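Local structure of 3-keto-5-aminohexanoate cleavage protein (Burkholderia xenovorans LB400, 3E02) at residues K6-T11 against R282-L287; G89-S94 against R137-G142; C12-S17 against T271-Q276; D96-P101 against L148-S153; A100-A105 against T160-S165. The protein binds zinc and, as a member of the beta-keto acid cleavage enzyme family, probably cleaves 3-keto-5-aminohexanoate or a related beta-keto acid. One frame throughout, in Å; residues are numbered along the deposited sequence. Where two conformers were deposited one is given.

Interaction 1: residues K6-T11 against R282-L287. With EDO (1,2-ethanediol), chain L.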
# COMPACT_ATOMS: atom_id res chain seq x y z
N LYS A 6 7.14 21.68 9.01
CA LYS A 6 8.22 22.60 8.57
C LYS A 6 9.45 22.48 9.48
O LYS A 6 10.58 22.47 9.00
CB LYS A 6 7.75 24.05 8.55
CG LYS A 6 8.80 25.06 8.09
N LYS A 7 9.20 22.40 10.79
CA LYS A 7 10.22 22.14 11.79
C LYS A 7 9.81 20.85 12.48
O LYS A 7 8.64 20.69 12.84
CB LYS A 7 10.31 23.30 12.77
CG LYS A 7 10.66 24.65 12.15
CD LYS A 7 12.02 24.67 11.47
CE LYS A 7 12.37 26.08 10.97
NZ LYS A 7 13.58 26.03 10.11
N ILE A 8 10.76 19.94 12.66
CA ILE A 8 10.50 18.62 13.24
C ILE A 8 10.58 18.67 14.76
O ILE A 8 11.57 19.16 15.32
CB ILE A 8 11.51 17.56 12.71
CG1 ILE A 8 11.35 17.37 11.20
CG2 ILE A 8 11.34 16.21 13.43
CD1 ILE A 8 12.46 16.50 10.57
N ILE A 9 9.55 18.16 15.42
CA ILE A 9 9.56 18.04 16.88
C ILE A 9 10.32 16.76 17.22
O ILE A 9 9.92 15.67 16.79
CB ILE A 9 8.14 17.91 17.47
CG1 ILE A 9 7.31 19.16 17.14
CG2 ILE A 9 8.19 17.68 19.01
CD1 ILE A 9 5.85 19.06 17.60
N ILE A 10 11.41 16.90 17.97
CA ILE A 10 12.12 15.76 18.55
C ILE A 10 11.57 15.63 19.97
O ILE A 10 11.73 16.55 20.79
CB ILE A 10 13.64 15.94 18.65
CG1 ILE A 10 14.28 16.09 17.26
CG2 ILE A 10 14.27 14.74 19.42
CD1 ILE A 10 15.78 16.36 17.28
N THR A 11 10.91 14.51 20.25
CA THR A 11 10.45 14.18 21.58
C THR A 11 11.48 13.19 22.15
O THR A 11 11.94 12.29 21.43
CB THR A 11 9.07 13.53 21.59
OG1 THR A 11 8.10 14.45 21.05
CG2 THR A 11 8.62 13.14 23.04
N ARG A 282 21.45 14.91 13.74
CA ARG A 282 22.45 14.84 12.64
C ARG A 282 21.82 14.30 11.34
O ARG A 282 22.02 14.88 10.28
CB ARG A 282 23.67 14.01 13.01
CG ARG A 282 24.57 14.70 14.04
CD ARG A 282 25.90 14.04 14.13
NE ARG A 282 25.81 12.61 14.46
CZ ARG A 282 25.68 12.09 15.67
NH1 ARG A 282 25.67 12.85 16.76
NH2 ARG A 282 25.61 10.78 15.79
N ILE A 283 21.03 13.23 11.45
CA ILE A 283 20.34 12.62 10.30
C ILE A 283 19.41 13.66 9.64
O ILE A 283 19.46 13.85 8.41
CB ILE A 283 19.55 11.33 10.71
CG1 ILE A 283 20.50 10.20 11.14
CG2 ILE A 283 18.70 10.87 9.54
CD1 ILE A 283 19.82 8.97 11.81
N ILE A 284 18.57 14.31 10.45
CA ILE A 284 17.67 15.40 10.02
C ILE A 284 18.43 16.48 9.23
O ILE A 284 18.01 16.89 8.14
CB ILE A 284 16.92 16.01 11.27
CG1 ILE A 284 15.84 15.04 11.73
CG2 ILE A 284 16.29 17.41 10.99
CD1 ILE A 284 15.21 15.40 13.09
N GLU A 285 19.57 16.89 9.78
CA GLU A 285 20.40 17.91 9.15
C GLU A 285 21.01 17.43 7.83
O GLU A 285 21.05 18.20 6.87
CB GLU A 285 21.45 18.43 10.13
CG GLU A 285 20.77 19.27 11.23
CD GLU A 285 21.67 19.66 12.40
OE1 GLU A 285 22.88 19.29 12.42
OE2 GLU A 285 21.14 20.33 13.32
N GLU A 286 21.43 16.16 7.78
CA GLU A 286 21.95 15.55 6.52
C GLU A 286 20.90 15.55 5.40
O GLU A 286 21.24 15.73 4.23
CB GLU A 286 22.42 14.10 6.72
CG GLU A 286 23.59 13.91 7.67
CD GLU A 286 24.92 14.42 7.16
OE1 GLU A 286 25.01 15.06 6.10
OE2 GLU A 286 25.91 14.17 7.87
N LEU A 287 19.63 15.35 5.79
CA LEU A 287 18.49 15.39 4.88
C LEU A 287 17.99 16.81 4.55
O LEU A 287 16.95 16.96 3.88
CB LEU A 287 17.36 14.55 5.46
CG LEU A 287 17.63 13.05 5.57
CD1 LEU A 287 16.58 12.38 6.46
CD2 LEU A 287 17.64 12.44 4.15
C1 EDO L . 27.55 10.90 19.99
O1 EDO L . 28.09 10.97 21.32
C2 EDO L . 26.14 11.50 19.97
O2 EDO L . 25.15 10.76 19.25
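I8 and I284 meet tip to tip where the residues leading into the first strand of a TIM-barrel fold, 10-13, and the start of that strand are approached by the last turns of helix 273-286, one of the helices packed outside the barrel. Both isoleucines have the same shape: CG1 lies beside the backbone N and anti to the carbonyl carbon (chi1 -64° in I8, -75° in I284), and an extended chi2 carries CD1 outward along the line of the side chain. I8 CD1 lies 3.9 Å from I284 CG1 and equally close to I284 CD1, while the CG2 branch of I8 reaches I284 CD1 at 4.0 Å. Two residues further along, I10 leans in more loosely, its CG1 4.3 Å from I284 CD1. No hydrogen bond crosses, and the contact is plain, buried apolar packing; A248 of helix 240-249 touches I8, and L289 and I291 touch I284. On the outer side of the helix, R282 makes a salt bridge to E286 of the second subunit. The edge of its guanidinium also meets a 1,2-ethanediol, with R282 NH1 3.3 Å from ethanediol O2 in a weak hydrogen bond.

Interaction 2: residues G89-S94 against R137-G142. With EDO (1,2-ethanediol), chain H; EDO (1,2-ethanediol), chain E.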
# COMPACT_ATOMS: atom_id res chain seq x y z
N GLY A 89 2.08 4.88 32.33
CA GLY A 89 2.80 4.53 33.54
C GLY A 89 3.40 3.13 33.46
O GLY A 89 3.86 2.69 32.39
N GLY A 90 3.43 2.47 34.62
CA GLY A 90 3.90 1.11 34.75
C GLY A 90 2.83 0.09 34.39
O GLY A 90 1.63 0.27 34.70
N LEU A 91 3.28 -1.01 33.77
CA LEU A 91 2.37 -2.08 33.36
C LEU A 91 1.79 -2.74 34.62
O LEU A 91 2.55 -3.09 35.54
CB LEU A 91 3.09 -3.12 32.48
CG LEU A 91 3.77 -2.62 31.20
CD1 LEU A 91 4.32 -3.80 30.39
CD2 LEU A 91 2.85 -1.78 30.32
N GLY A 92 0.46 -2.84 34.68
CA GLY A 92 -0.27 -3.42 35.82
C GLY A 92 -0.98 -2.42 36.73
O GLY A 92 -1.71 -2.84 37.65
N MSE A 93 -0.77 -1.12 36.50
CA MSE A 93 -1.41 -0.06 37.31
C MSE A 93 -2.85 0.17 36.89
O MSE A 93 -3.19 -0.02 35.73
CB MSE A 93 -0.66 1.26 37.19
CG MSE A 93 0.74 1.19 37.73
SE MSE A 93 1.61 2.90 37.57
CE MSE A 93 3.38 2.37 38.29
N SER A 94 -3.68 0.59 37.84
CA SER A 94 -5.08 0.90 37.59
C SER A 94 -5.17 2.28 36.92
O SER A 94 -4.19 3.03 36.93
CB SER A 94 -5.86 0.94 38.89
OG SER A 94 -5.32 1.93 39.76
N ARG A 137 12.22 -9.74 37.05
CA ARG A 137 11.81 -10.94 36.31
C ARG A 137 10.27 -11.19 36.36
O ARG A 137 9.69 -11.43 35.30
CB ARG A 137 12.60 -12.19 36.71
CG ARG A 137 12.49 -13.29 35.66
CD ARG A 137 13.06 -14.64 36.11
NE ARG A 137 14.53 -14.74 36.11
CZ ARG A 137 15.30 -14.79 35.01
NH1 ARG A 137 14.78 -14.71 33.78
NH2 ARG A 137 16.62 -14.89 35.14
N PRO A 138 9.64 -11.13 37.55
CA PRO A 138 8.17 -11.28 37.62
C PRO A 138 7.39 -10.24 36.81
O PRO A 138 6.38 -10.57 36.21
CB PRO A 138 7.88 -11.16 39.12
CG PRO A 138 9.13 -11.46 39.79
CD PRO A 138 10.22 -10.99 38.90
N TYR A 139 7.89 -9.00 36.79
CA TYR A 139 7.30 -7.91 36.00
C TYR A 139 7.29 -8.26 34.51
O TYR A 139 6.25 -8.21 33.88
CB TYR A 139 8.08 -6.61 36.23
CG TYR A 139 7.59 -5.40 35.48
CD1 TYR A 139 6.41 -4.74 35.85
CD2 TYR A 139 8.32 -4.87 34.41
CE1 TYR A 139 5.97 -3.60 35.16
CE2 TYR A 139 7.89 -3.74 33.72
CZ TYR A 139 6.72 -3.10 34.10
OH TYR A 139 6.31 -1.98 33.43
N LEU A 140 8.45 -8.64 33.99
CA LEU A 140 8.57 -9.02 32.58
C LEU A 140 7.75 -10.27 32.23
O LEU A 140 6.99 -10.28 31.25
CB LEU A 140 10.05 -9.21 32.20
CG LEU A 140 10.96 -7.99 32.35
CD1 LEU A 140 12.44 -8.41 32.21
CD2 LEU A 140 10.63 -6.85 31.39
N ALA A 141 7.89 -11.32 33.05
CA ALA A 141 7.17 -12.60 32.87
C ALA A 141 5.65 -12.42 32.91
O ALA A 141 4.93 -12.99 32.10
CB ALA A 141 7.63 -13.63 33.89
N GLY A 142 5.18 -11.58 33.83
CA GLY A 142 3.77 -11.27 33.99
C GLY A 142 3.12 -10.61 32.78
O GLY A 142 1.89 -10.64 32.66
C1 EDO H . 3.54 -6.62 34.72
O1 EDO H . 3.85 -8.01 34.84
C2 EDO H . 2.05 -6.33 34.58
O2 EDO H . 1.22 -7.49 34.78
C1 EDO E . 17.96 -13.61 39.80
O1 EDO E . 19.25 -13.04 39.61
C2 EDO E . 17.42 -14.03 38.45
O2 EDO E . 15.99 -14.05 38.52
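Y139 and L91 carry nearly all of this contact, which sets helix 136-142 against a type II beta turn, G90 to M93, in the loop that follows strand 82-85 of the TIM barrel. The tyrosine holds CG anti to its own backbone nitrogen (chi1 180°), and this sends the ring away from its helix to the turn, with the phenol oxygen leading. There the backbone N-H of L91 points at the hydroxyl in a nearly straight bond, 3.2 Å from L91 N to Y139 OH with an angle of 161° at the hydrogen. The same hydroxyl is hydrogen-bonded to the carbonyl oxygen of S17, so it links the loop after the first strand with this one.

The leucine side chain crosses the tyrosine at about a right angle. Its CG lies 3.4 Å from Y139 OH, and L91 CB packs 4.0 Å from Y139 CE1, so the aliphatic stem lies against the hydroxyl end of the ring. The carbonyl oxygen of L91 is at the ring edge, 3.5 Å from Y139 CE1. G90, just before it, adds a lighter touch through its CA. The loop runs close to the metal centre, with G90 about 9 Å from the bound zinc ion, and G89 O is hydrogen-bonded to the hydroxyl of S17.

A 1,2-ethanediol, probably from the crystallisation liquor, lies beside the pair; its O1 donates a hydrogen bond to Y139 O at 2.6 Å.

Interaction 3: residues C12-S17 against T271-Q276. With EDO (1,2-ethanediol), chain L.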
# COMPACT_ATOMS: atom_id res chain seq x y z
N CYS A 12 11.86 13.39 23.41
CA CYS A 12 12.72 12.43 24.10
C CYS A 12 11.96 11.76 25.24
O CYS A 12 11.56 12.44 26.20
CB CYS A 12 13.96 13.07 24.65
SG CYS A 12 15.04 11.86 25.48
N ALA A 13 11.77 10.44 25.13
CA ALA A 13 11.14 9.61 26.16
C ALA A 13 12.29 9.11 27.04
O ALA A 13 13.01 8.17 26.71
CB ALA A 13 10.34 8.48 25.53
N VAL A 14 12.43 9.76 28.19
CA VAL A 14 13.61 9.63 29.07
C VAL A 14 13.91 8.27 29.70
O VAL A 14 15.07 7.87 29.77
CB VAL A 14 13.58 10.76 30.17
CG1 VAL A 14 14.73 10.63 31.19
CG2 VAL A 14 13.62 12.15 29.50
N THR A 15 12.87 7.59 30.20
CA THR A 15 13.07 6.31 30.90
C THR A 15 11.97 5.27 30.76
O THR A 15 12.27 4.07 30.68
CB THR A 15 13.42 6.56 32.39
OG1 THR A 15 13.93 5.36 32.97
CG2 THR A 15 12.21 7.11 33.19
N GLY A 16 10.70 5.69 30.73
CA GLY A 16 9.61 4.74 30.54
C GLY A 16 9.42 3.78 31.69
O GLY A 16 9.83 4.04 32.83
N SER A 17 8.80 2.65 31.36
CA SER A 17 8.51 1.58 32.29
C SER A 17 8.71 0.16 31.73
O SER A 17 8.41 -0.79 32.45
CB SER A 17 7.04 1.72 32.73
OG SER A 17 6.18 1.46 31.63
N THR A 271 24.84 5.79 26.56
CA THR A 271 25.20 6.30 27.89
C THR A 271 24.24 7.40 28.34
O THR A 271 24.17 7.73 29.52
CB THR A 271 26.65 6.83 27.93
OG1 THR A 271 26.79 7.93 27.03
CG2 THR A 271 27.64 5.72 27.55
N SER A 272 23.51 8.00 27.39
CA SER A 272 22.59 9.08 27.67
C SER A 272 21.55 9.21 26.58
O SER A 272 21.80 8.88 25.41
CB SER A 272 23.37 10.41 27.73
OG SER A 272 22.50 11.53 27.94
N ASN A 273 20.39 9.73 26.98
CA ASN A 273 19.33 10.13 26.06
C ASN A 273 19.86 11.10 25.01
O ASN A 273 19.46 11.02 23.84
CB ASN A 273 18.17 10.77 26.82
CG ASN A 273 17.21 9.74 27.38
OD1 ASN A 273 16.39 9.21 26.66
ND2 ASN A 273 17.30 9.49 28.67
N ALA A 274 20.75 12.00 25.44
CA ALA A 274 21.38 13.00 24.56
C ALA A 274 22.06 12.39 23.34
O ALA A 274 22.04 13.00 22.30
CB ALA A 274 22.36 13.87 25.33
N GLU A 275 22.65 11.19 23.47
CA GLU A 275 23.26 10.53 22.32
C GLU A 275 22.28 10.28 21.18
O GLU A 275 22.60 10.53 20.02
CB GLU A 275 23.92 9.21 22.69
CG GLU A 275 25.14 9.37 23.52
CD GLU A 275 25.87 8.04 23.73
OE1 GLU A 275 25.21 7.06 24.13
OE2 GLU A 275 27.09 7.98 23.49
N GLN A 276 21.10 9.77 21.53
CA GLN A 276 20.06 9.50 20.53
C GLN A 276 19.49 10.79 19.93
O GLN A 276 19.23 10.84 18.73
CB GLN A 276 18.95 8.66 21.14
CG GLN A 276 19.42 7.23 21.52
CD GLN A 276 18.33 6.45 22.26
OE1 GLN A 276 17.29 7.00 22.58
NE2 GLN A 276 18.57 5.17 22.52
C1 EDO L . 27.55 10.90 19.99
O1 EDO L . 28.09 10.97 21.32
C2 EDO L . 26.14 11.50 19.97
O2 EDO L . 25.15 10.76 19.25
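One hydrogen bond joins N273 to V14: the amide N273 ND2 donates to V14 O over 3.0 Å, with an angle of 165° at the hydrogen. The donor lies in the plane of the V14 carbonyl, on a lone pair, and the acceptor lies almost within the amide plane of the asparagine. The other end of that amide is held as well, since N273 OD1 accepts from the backbone N of L258, so both ends together fix the rotation of the group.

Van der Waals contacts fill in around it. C12 has SG anti to the backbone N (chi1 -179°), which turns the sulfur toward the asparagine, 3.2 Å from N273 OD1 and 3.6 Å from N273 CB. V14 CG1 lies 3.8 Å from N273 ND2, the two side chains crossing at about a right angle.

In TIM-barrel terms, the end of the first strand, 10-13, meets the start of helix 273-286 close to the metal centre. A13 touches the zinc ligands H50 and E259.

Hydrogen bonds within 271-276 shape the helix start. S272 is the N-cap, its OG accepting from A274 N at 3.1 Å, and it also bonds E37 of helix 31-44. E275 OE1 takes T271 N at 2.8 Å, the donor lying above the carboxylate plane.

Interaction 4: residues D96-P101 against L148-S153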
# COMPACT_ATOMS: atom_id res chain seq x y z
N ASP A 96 -6.86 4.89 37.96
CA ASP A 96 -6.73 5.89 39.04
C ASP A 96 -5.27 6.24 39.26
O ASP A 96 -4.91 7.41 39.24
CB ASP A 96 -7.30 5.38 40.38
CG ASP A 96 -8.83 5.30 40.42
OD1 ASP A 96 -9.53 5.91 39.58
OD2 ASP A 96 -9.35 4.62 41.34
N GLU A 97 -4.44 5.20 39.46
CA GLU A 97 -3.00 5.39 39.62
C GLU A 97 -2.41 6.09 38.38
O GLU A 97 -1.62 7.01 38.50
CB GLU A 97 -2.27 4.07 39.74
CG GLU A 97 -2.52 3.23 40.96
CD GLU A 97 -1.81 1.88 40.80
OE1 GLU A 97 -0.56 1.89 40.77
OE2 GLU A 97 -2.50 0.85 40.69
N ARG A 98 -2.80 5.61 37.21
CA ARG A 98 -2.27 6.13 35.95
C ARG A 98 -2.54 7.61 35.66
O ARG A 98 -1.64 8.30 35.18
CB ARG A 98 -2.75 5.26 34.79
CG ARG A 98 -2.09 3.88 34.78
CD ARG A 98 -2.83 2.99 33.82
NE ARG A 98 -2.79 3.57 32.48
CZ ARG A 98 -3.48 3.14 31.42
NH1 ARG A 98 -4.28 2.09 31.50
NH2 ARG A 98 -3.36 3.77 30.26
N LEU A 99 -3.74 8.08 35.99
CA LEU A 99 -4.12 9.50 35.80
C LEU A 99 -3.62 10.46 36.89
O LEU A 99 -3.57 11.66 36.65
CB LEU A 99 -5.64 9.66 35.64
CG LEU A 99 -6.33 9.01 34.42
CD1 LEU A 99 -7.85 9.19 34.50
CD2 LEU A 99 -5.77 9.54 33.09
N ALA A 100 -3.22 9.94 38.06
CA ALA A 100 -2.79 10.79 39.19
C ALA A 100 -1.74 11.87 38.88
O ALA A 100 -1.97 13.03 39.23
CB ALA A 100 -2.36 9.93 40.39
N PRO A 101 -0.60 11.51 38.26
CA PRO A 101 0.42 12.53 37.94
C PRO A 101 -0.07 13.68 37.05
O PRO A 101 0.12 14.83 37.41
CB PRO A 101 1.52 11.72 37.26
CG PRO A 101 1.36 10.37 37.81
CD PRO A 101 -0.11 10.17 37.88
N LEU A 148 -2.60 -3.89 28.09
CA LEU A 148 -2.50 -2.46 28.39
C LEU A 148 -3.93 -1.97 28.11
O LEU A 148 -4.34 -1.86 26.95
CB LEU A 148 -1.48 -1.75 27.51
CG LEU A 148 -1.31 -0.25 27.79
CD1 LEU A 148 -0.70 -0.02 29.18
CD2 LEU A 148 -0.47 0.40 26.71
N SER A 149 -4.70 -1.74 29.16
CA SER A 149 -6.13 -1.42 29.06
C SER A 149 -6.42 0.03 28.73
O SER A 149 -5.98 0.90 29.44
CB SER A 149 -6.84 -1.77 30.36
OG SER A 149 -8.24 -1.51 30.27
N ASN A 150 -7.18 0.29 27.66
CA ASN A 150 -7.66 1.65 27.31
C ASN A 150 -9.01 1.47 26.61
O ASN A 150 -9.11 1.62 25.40
CB ASN A 150 -6.67 2.41 26.42
CG ASN A 150 -5.32 2.54 27.03
OD1 ASN A 150 -5.15 3.33 27.94
ND2 ASN A 150 -4.34 1.75 26.56
N THR A 151 -10.04 1.15 27.38
CA THR A 151 -11.38 0.95 26.83
C THR A 151 -11.93 2.29 26.36
O THR A 151 -11.39 3.35 26.71
CB THR A 151 -12.35 0.31 27.84
OG1 THR A 151 -12.60 1.23 28.90
CG2 THR A 151 -11.80 -1.01 28.39
N PHE A 152 -12.99 2.27 25.55
CA PHE A 152 -13.63 3.52 25.11
C PHE A 152 -14.07 4.38 26.31
O PHE A 152 -13.88 5.59 26.30
CB PHE A 152 -14.76 3.25 24.12
CG PHE A 152 -14.27 2.91 22.75
CD1 PHE A 152 -13.96 1.60 22.41
CD2 PHE A 152 -14.06 3.91 21.81
CE1 PHE A 152 -13.48 1.29 21.13
CE2 PHE A 152 -13.59 3.61 20.54
CZ PHE A 152 -13.30 2.31 20.20
N SER A 153 -14.61 3.75 27.36
CA SER A 153 -14.96 4.48 28.59
C SER A 153 -13.74 5.11 29.28
O SER A 153 -13.79 6.26 29.72
CB SER A 153 -15.69 3.56 29.57
OG SER A 153 -16.91 3.12 29.01
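R98 grips S149 and N150 with a two-pronged hydrogen bond, joining helix 95-105 of the TIM-barrel fold to the segment that leads from strand 147-148 into helix 152-163. R98 NH1 donates to the main-chain S149 O at 2.9 Å, and R98 NH2 to the side-chain N150 OD1 at 3.0 Å. Both bonds are nearly straight, and both acceptors lie at the edge of the guanidinium, close to its plane. S149 O receives its donor in the carbonyl plane, whereas at N150 OD1 the donor is tilted from that plane; the amide itself stands 86° from the guanidinium. The two acceptor oxygens, S149 O and N150 OD1, are only 3.0 Å apart, a closeness that the positive charge placed against both probably makes tolerable.

A second shell sets the orientation of these groups. A bend at chi3 (60°) turns the end of the arginine chain to S149 and N150, and a bond from R98 NE to T87 O separately holds the inner end of the guanidinium. N150 ND2 is bonded to G115 O, which fixes which way the amide faces, and N150 N is bonded to S116 OG. Further out, T151 is the N-cap of helix 152-163, and its OG1 bonds D145 of the third subunit, bringing this junction to a subunit interface. That same subunit supplies N118, whose ND2 donates to the carbonyl oxygen N150 O.

Interaction 5: residues A100-A105 against T160-S165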
# COMPACT_ATOMS: atom_id res chain seq x y z
N ALA A 100 -3.22 9.94 38.06
CA ALA A 100 -2.79 10.79 39.19
C ALA A 100 -1.74 11.87 38.88
O ALA A 100 -1.97 13.03 39.23
CB ALA A 100 -2.36 9.93 40.39
N PRO A 101 -0.60 11.51 38.26
CA PRO A 101 0.42 12.53 37.94
C PRO A 101 -0.07 13.68 37.05
O PRO A 101 0.12 14.83 37.41
CB PRO A 101 1.52 11.72 37.26
CG PRO A 101 1.36 10.37 37.81
CD PRO A 101 -0.11 10.17 37.88
N ALA A 102 -0.73 13.36 35.94
CA ALA A 102 -1.29 14.38 35.03
C ALA A 102 -2.35 15.24 35.72
O ALA A 102 -2.41 16.45 35.47
CB ALA A 102 -1.88 13.73 33.75
N ARG A 103 -3.18 14.61 36.57
CA ARG A 103 -4.19 15.36 37.32
C ARG A 103 -3.56 16.33 38.30
O ARG A 103 -4.03 17.46 38.44
CB ARG A 103 -5.19 14.44 38.04
CG ARG A 103 -6.11 13.67 37.10
CD ARG A 103 -7.56 13.72 37.56
NE ARG A 103 -7.79 13.12 38.87
CZ ARG A 103 -8.11 11.84 39.11
NH1 ARG A 103 -8.23 10.92 38.13
NH2 ARG A 103 -8.30 11.45 40.37
N ALA A 104 -2.49 15.90 38.98
CA ALA A 104 -1.78 16.77 39.93
C ALA A 104 -0.99 17.88 39.23
O ALA A 104 -1.08 19.05 39.61
CB ALA A 104 -0.84 15.95 40.82
N ALA A 105 -0.25 17.51 38.19
CA ALA A 105 0.63 18.44 37.46
C ALA A 105 -0.04 19.43 36.50
O ALA A 105 0.54 20.48 36.23
CB ALA A 105 1.65 17.64 36.69
N THR A 160 -11.81 13.71 29.07
CA THR A 160 -12.67 14.67 29.79
C THR A 160 -11.94 15.32 30.97
O THR A 160 -11.89 16.55 31.05
CB THR A 160 -13.98 14.00 30.28
OG1 THR A 160 -14.64 13.39 29.17
CG2 THR A 160 -14.92 15.03 30.91
N GLU A 161 -11.38 14.50 31.86
CA GLU A 161 -10.71 14.99 33.07
C GLU A 161 -9.47 15.83 32.77
O GLU A 161 -9.32 16.92 33.32
CB GLU A 161 -10.33 13.84 33.99
CG GLU A 161 -11.52 13.11 34.56
CD GLU A 161 -11.16 11.99 35.52
OE1 GLU A 161 -9.96 11.78 35.81
OE2 GLU A 161 -12.09 11.31 35.99
N LEU A 162 -8.60 15.32 31.90
CA LEU A 162 -7.37 16.03 31.54
C LEU A 162 -7.62 17.16 30.54
O LEU A 162 -6.94 18.17 30.59
CB LEU A 162 -6.28 15.06 31.07
CG LEU A 162 -5.90 13.97 32.08
CD1 LEU A 162 -4.81 13.07 31.47
CD2 LEU A 162 -5.44 14.54 33.42
N GLY A 163 -8.61 17.00 29.65
CA GLY A 163 -8.99 18.07 28.72
C GLY A 163 -9.45 19.34 29.42
O GLY A 163 -9.15 20.44 28.97
N ALA A 164 -10.15 19.16 30.55
CA ALA A 164 -10.67 20.25 31.39
C ALA A 164 -9.60 21.23 31.89
O ALA A 164 -9.88 22.41 32.04
CB ALA A 164 -11.44 19.68 32.60
N SER A 165 -8.39 20.74 32.14
CA SER A 165 -7.26 21.59 32.56
C SER A 165 -6.45 22.17 31.37
O SER A 165 -5.39 22.77 31.59
CB SER A 165 -6.32 20.79 33.49
OG SER A 165 -5.78 19.66 32.84
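Helices 95-105 and 152-163 come closest here at R103 and L162, whose CA atoms are 6.6 Å apart, in a part of helix 95-105 that is kinked where the nitrogens of P101 and A102 lack bonds to the preceding turn.

The buried half of the contact is apolar. L162 has CG beside its backbone N and anti to the carbonyl carbon (chi1 -58°), and its isopropyl fork straddles the methyl of A102: CD2 is 3.7 Å and CD1 3.8 Å from A102 CB. L162 CD2 also touches the stem of R103, 3.8 Å from R103 CG, the two side chains crossing at about a right angle.

Toward the surface the same arginine makes a salt bridge, R103 NH1 to E161 OE1 at 3.0 Å. Bends at chi2 and chi3 curl the chain so that NH1 turns back to OE1, with R103 CD 3.5 Å from E161 OE1. The guanidinium and carboxylate planes are 81° apart, so the ions do not pair in a flat, two-bond fashion. R103 has two conformers; the bridge is described for one and is correspondingly less certain. E161 has a second cationic partner, with OE2 bridged to R157 one turn earlier.

The contact joins two helices that pack side by side outside the TIM barrel. L99 extends the apolar seam onto L162 and also touches E161, helix 65-68 packs against P101 and A104, and helix 95-105 itself connects the parallel strands 82-85 and 109-113.

From the N terminus, strand 10-13 and its flanks enter interactions 1 and 3, both made with helix 273-286. Interaction 1 closes the longer loop and interaction 3 nests within it, so together they bring the first barrel strand back to a late helix. Interactions 2, 4 and 5 all nest inside these. The loop 89-94 and helix 95-105 follow one another, and their partners come later in the chain: 137-142, 148-153 and 160-165. Interaction 2 therefore crosses both 4 and 5. Interactions 4 and 5 share A100 and P101 and tie successive parts of one helix to the segment leading into helix 152-163 and to that helix's last turns. Interactions 2 and 3 touch through S17.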